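Local coordinates for protein oxidoreductase (Streptomyces globisporus, PDB 4R82) that uses NADH to reduce FAD, supplying freely diffusing FADH2 to the halogenase and the monooxygenase of enediyne C-1027 biosynthesis, at residues T35-G40 with P80-S85; H132-I137 with V153-R158. All coordinates share one frame; numbering follows the deposited sequence. Where two conformers were deposited one is given.

Overall arrangement
From the N terminus, strand 35-39 is the first of the four strands in these contacts. The chain then makes strands 45-49, 53-56 and 61-67 and helix 71-78 before strand 81-86 returns antiparallel to 35-39, closing contact 1 over 39 intervening residues. Contact 2 opens later and is more local, pairing the two arms of the hairpin 131-143/146-158. The contacts therefore follow in series, neither nested nor crossed. They are joined edge to edge within the sheet: strand 81-86 lies beside 131-143, where Val84 N and Leu133 O, 2.8 Å apart, probably hydrogen-bond, giving the order 35-39, 81-86, 131-143, 146-158 within the large antiparallel sheet of the flavin reductase domain.

Contact 1 (T35-G40 with P80-S85); sequences TVVTVG and PTFAVS
Val36 pairs with Ser85 and Thr38 with Ala83 as hydrogen-bonded antiparallel pairs on strands 35-39 and 81-85, whose axes come within 4.7 Å at 154°, with the non-hydrogen-bonded pair Val37-Val84 between them. Four backbone bonds join the strands, that from Val36 N to Ser85 O measuring 2.8 Å. On the face of Val37 and Val84, apolar groups meet: Val84 CG1, anti to its own N (chi1 178°), reaches Thr35 CB at 3.7 Å, while Val37 CG1 approaches the Phe82 ring obliquely, 4.1 Å from CD2. Val84 CG2 lies at that ring's edge, in its plane. The other face is mixed: beside apolar Val36 and Ala83 it carries the hydroxyls of Thr38 and Ser85. There one water donates to Val36 O and to Thr38 OG1 (2.8 Å) and hydrogen-bonds Ser85 OG, bridging the strands. Thr38 OG1 also bonds Pro124 O, and Ser85 OG bonds Ile126 N. A second water spans Gly40 N and Thr81 O. The pair belongs to the main sheet of the flavin reductase domain, the Thr35 side chain about 7 Å from bound FAD. Strand 45-49 flanks 35-39, and 131-143 flanks 81-86; helix 71-78 packs on Val39 and Phe82, and strand 124-126 covers Val36 and Ala83.

Contact 2 (H132-I137 with V153-R158); sequences HLECAI and VITATR
Glu134 and Thr155 face each other as a hydrogen-bonded antiparallel pair, their side chains alongside and pointing the same way. Thr155 CG2, lodged between its own N and carbonyl carbon, lies 3.4 Å from Glu134 OE2 and also meets CB, so the methyl rests against the side of the acid's chain. The other carboxylate oxygen, OE1, accepts from the backbone N of Ser121 and Glu120. Glu134 N gives a 2.9 Å bond to Thr155 O, but Glu134 O faces two residues: Ile154 N donates at 2.7 Å and Thr155 N only weakly at 3.4 Å. This is a classic beta bulge, with the extra residue in 153-158. There the CB of Ile154 points toward strand 132-137. His132, the other deeply covered residue, pairs with Thr157; its N meets Thr157 O at 2.8 Å, while its ring leads away from that strand to bond Ile126 O through NE2 and meet Trp159 edge-to-face. On the opposite face the Leu133 and Val153 side chains meet at an angle, CD2 of the one 4.1 Å from CG2 of the other. Ala156, Thr157 and Arg158 pair antiparallel with a strand of the second subunit, so the sheet runs on across the dimer interface, where Arg158 forms salt bridges to Asp29 and Glu13 of that subunit. The chemistry is thus split: apolar packing fills one face, while on the other two backbone N-H groups bind OE1 of the buried Glu134 and would probably favour its ionised form.

Contact 1 (T35-G40 with P80-S85)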
# COMPACT_ATOMS: atom_id res chain seq x y z
N THR A 35 3.99 6.08 7.01
CA THR A 35 4.02 5.65 8.40
C THR A 35 5.44 5.73 8.93
O THR A 35 6.40 5.87 8.16
CB THR A 35 3.57 4.18 8.58
OG1 THR A 35 4.61 3.30 8.12
CG2 THR A 35 2.29 3.91 7.79
N VAL A 36 5.57 5.65 10.25
CA VAL A 36 6.87 5.33 10.84
C VAL A 36 6.67 4.00 11.53
O VAL A 36 5.77 3.84 12.37
CB VAL A 36 7.34 6.39 11.85
CG1 VAL A 36 8.63 5.93 12.53
CG2 VAL A 36 7.56 7.73 11.16
N VAL A 37 7.49 3.02 11.15
CA VAL A 37 7.51 1.74 11.83
C VAL A 37 8.51 1.82 12.98
O VAL A 37 9.63 2.31 12.79
CB VAL A 37 7.94 0.62 10.86
CG1 VAL A 37 8.11 -0.71 11.60
CG2 VAL A 37 6.91 0.48 9.74
N THR A 38 8.12 1.35 14.16
CA THR A 38 9.04 1.38 15.29
C THR A 38 9.14 0.03 15.98
O THR A 38 8.22 -0.80 15.90
CB THR A 38 8.65 2.45 16.33
OG1 THR A 38 7.30 2.22 16.77
CG2 THR A 38 8.74 3.85 15.74
N VAL A 39 10.26 -0.17 16.65
CA VAL A 39 10.46 -1.35 17.49
C VAL A 39 11.05 -0.94 18.82
O VAL A 39 11.65 0.14 18.94
CB VAL A 39 11.41 -2.38 16.82
CG1 VAL A 39 10.80 -2.92 15.54
CG2 VAL A 39 12.77 -1.74 16.55
N GLY A 40 10.86 -1.79 19.82
CA GLY A 40 11.46 -1.60 21.12
C GLY A 40 12.75 -2.40 21.20
O GLY A 40 13.59 -2.32 20.31
N PRO A 80 9.73 -9.75 18.43
CA PRO A 80 8.45 -10.40 18.16
C PRO A 80 7.32 -9.45 17.75
O PRO A 80 6.28 -9.91 17.26
CB PRO A 80 8.11 -11.05 19.51
CG PRO A 80 8.70 -10.09 20.52
CD PRO A 80 10.01 -9.64 19.87
N THR A 81 7.51 -8.15 17.95
CA THR A 81 6.44 -7.20 17.70
C THR A 81 6.99 -5.92 17.11
O THR A 81 8.17 -5.61 17.28
CB THR A 81 5.67 -6.79 18.99
OG1 THR A 81 6.58 -6.21 19.93
CG2 THR A 81 4.96 -7.98 19.63
N PHE A 82 6.13 -5.17 16.42
CA PHE A 82 6.52 -3.85 15.92
C PHE A 82 5.31 -2.93 16.00
O PHE A 82 4.20 -3.38 16.26
CB PHE A 82 7.08 -3.89 14.48
CG PHE A 82 6.09 -4.37 13.43
CD1 PHE A 82 5.99 -5.72 13.12
CD2 PHE A 82 5.28 -3.47 12.74
CE1 PHE A 82 5.11 -6.17 12.15
CE2 PHE A 82 4.38 -3.92 11.77
CZ PHE A 82 4.30 -5.27 11.48
N ALA A 83 5.53 -1.64 15.83
CA ALA A 83 4.41 -0.73 15.83
C ALA A 83 4.41 0.09 14.56
O ALA A 83 5.46 0.30 13.92
CB ALA A 83 4.42 0.18 17.05
N VAL A 84 3.22 0.53 14.18
CA VAL A 84 3.07 1.40 13.01
C VAL A 84 2.38 2.68 13.44
O VAL A 84 1.30 2.64 14.05
CB VAL A 84 2.23 0.70 11.91
CG1 VAL A 84 2.03 1.64 10.71
CG2 VAL A 84 2.88 -0.60 11.48
N SER A 85 2.98 3.83 13.12
CA SER A 85 2.34 5.11 13.38
C SER A 85 2.03 5.72 12.04
O SER A 85 2.95 6.04 11.27
CB SER A 85 3.28 6.03 14.18
OG SER A 85 3.59 5.48 15.45
O HOH W 1 5.33 3.35 15.16
O HOH W 2 8.97 -3.97 19.41

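Contact 2 (H132-I137 with V153-R158)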
# COMPACT_ATOMS: atom_id res chain seq x y z
N HIS A 132 -2.22 4.47 15.72
CA HIS A 132 -1.12 3.58 16.14
C HIS A 132 -1.62 2.15 16.04
O HIS A 132 -2.74 1.85 16.48
CB HIS A 132 -0.76 3.84 17.61
CG HIS A 132 -0.17 5.19 17.87
ND1 HIS A 132 -0.29 5.82 19.09
CD2 HIS A 132 0.57 6.02 17.09
CE1 HIS A 132 0.34 6.99 19.04
NE2 HIS A 132 0.86 7.13 17.84
N LEU A 133 -0.80 1.26 15.49
CA LEU A 133 -1.13 -0.16 15.47
C LEU A 133 0.05 -0.89 16.07
O LEU A 133 1.19 -0.62 15.70
CB LEU A 133 -1.34 -0.67 14.04
CG LEU A 133 -2.46 -0.07 13.18
CD1 LEU A 133 -1.98 1.18 12.45
CD2 LEU A 133 -3.01 -1.11 12.20
N GLU A 134 -0.20 -1.78 17.02
CA GLU A 134 0.85 -2.62 17.55
C GLU A 134 0.61 -4.04 17.07
O GLU A 134 -0.51 -4.57 17.20
CB GLU A 134 0.89 -2.53 19.07
CG GLU A 134 1.29 -1.12 19.54
CD GLU A 134 1.25 -0.96 21.04
OE1 GLU A 134 2.20 -1.40 21.71
OE2 GLU A 134 0.27 -0.36 21.54
N CYS A 135 1.64 -4.65 16.50
CA CYS A 135 1.48 -5.88 15.74
C CYS A 135 2.45 -6.95 16.18
O CYS A 135 3.60 -6.65 16.50
CB CYS A 135 1.74 -5.61 14.26
SG CYS A 135 0.70 -4.30 13.58
N ALA A 136 2.00 -8.20 16.16
CA ALA A 136 2.88 -9.32 16.44
C ALA A 136 3.34 -9.89 15.12
O ALA A 136 2.53 -10.14 14.23
CB ALA A 136 2.13 -10.38 17.23
N ILE A 137 4.64 -10.12 14.98
CA ILE A 137 5.15 -10.67 13.73
C ILE A 137 4.67 -12.11 13.57
O ILE A 137 4.84 -12.95 14.45
CB ILE A 137 6.68 -10.58 13.65
CG1 ILE A 137 7.07 -9.11 13.53
CG2 ILE A 137 7.17 -11.34 12.45
CD1 ILE A 137 8.52 -8.83 13.71
N VAL A 153 -2.50 -7.61 14.10
CA VAL A 153 -2.79 -6.42 14.89
C VAL A 153 -3.26 -6.84 16.28
O VAL A 153 -4.27 -7.55 16.40
CB VAL A 153 -3.89 -5.57 14.23
CG1 VAL A 153 -4.18 -4.32 15.07
CG2 VAL A 153 -3.48 -5.17 12.80
N ILE A 154 -2.51 -6.44 17.31
CA ILE A 154 -2.82 -6.78 18.69
C ILE A 154 -3.70 -5.70 19.30
O ILE A 154 -4.66 -5.99 20.02
CB ILE A 154 -1.55 -6.92 19.55
CG1 ILE A 154 -0.61 -7.95 18.94
CG2 ILE A 154 -1.91 -7.27 20.99
CD1 ILE A 154 -1.28 -9.25 18.59
N THR A 155 -3.36 -4.46 19.02
CA THR A 155 -4.18 -3.36 19.49
C THR A 155 -3.99 -2.20 18.54
O THR A 155 -3.01 -2.15 17.80
CB THR A 155 -3.85 -2.94 20.94
OG1 THR A 155 -4.84 -2.01 21.42
CG2 THR A 155 -2.49 -2.28 20.99
N ALA A 156 -4.95 -1.29 18.53
CA ALA A 156 -4.79 -0.08 17.74
C ALA A 156 -5.55 1.04 18.39
O ALA A 156 -6.51 0.79 19.13
CB ALA A 156 -5.26 -0.31 16.30
N THR A 157 -5.11 2.27 18.14
CA THR A 157 -5.80 3.45 18.66
C THR A 157 -5.82 4.46 17.53
O THR A 157 -4.87 4.52 16.74
CB THR A 157 -5.06 4.05 19.87
OG1 THR A 157 -5.12 3.14 20.98
CG2 THR A 157 -5.69 5.37 20.28
N ARG A 158 -6.91 5.22 17.41
CA ARG A 158 -6.98 6.21 16.34
C ARG A 158 -7.54 7.54 16.85
O ARG A 158 -8.22 7.58 17.86
CB ARG A 158 -7.79 5.67 15.16
CG ARG A 158 -9.25 5.39 15.47
CD ARG A 158 -9.93 4.67 14.30
NE ARG A 158 -10.02 5.53 13.11
CZ ARG A 158 -11.05 6.31 12.82
NH1 ARG A 158 -12.12 6.36 13.61
NH2 ARG A 158 -11.02 7.05 11.71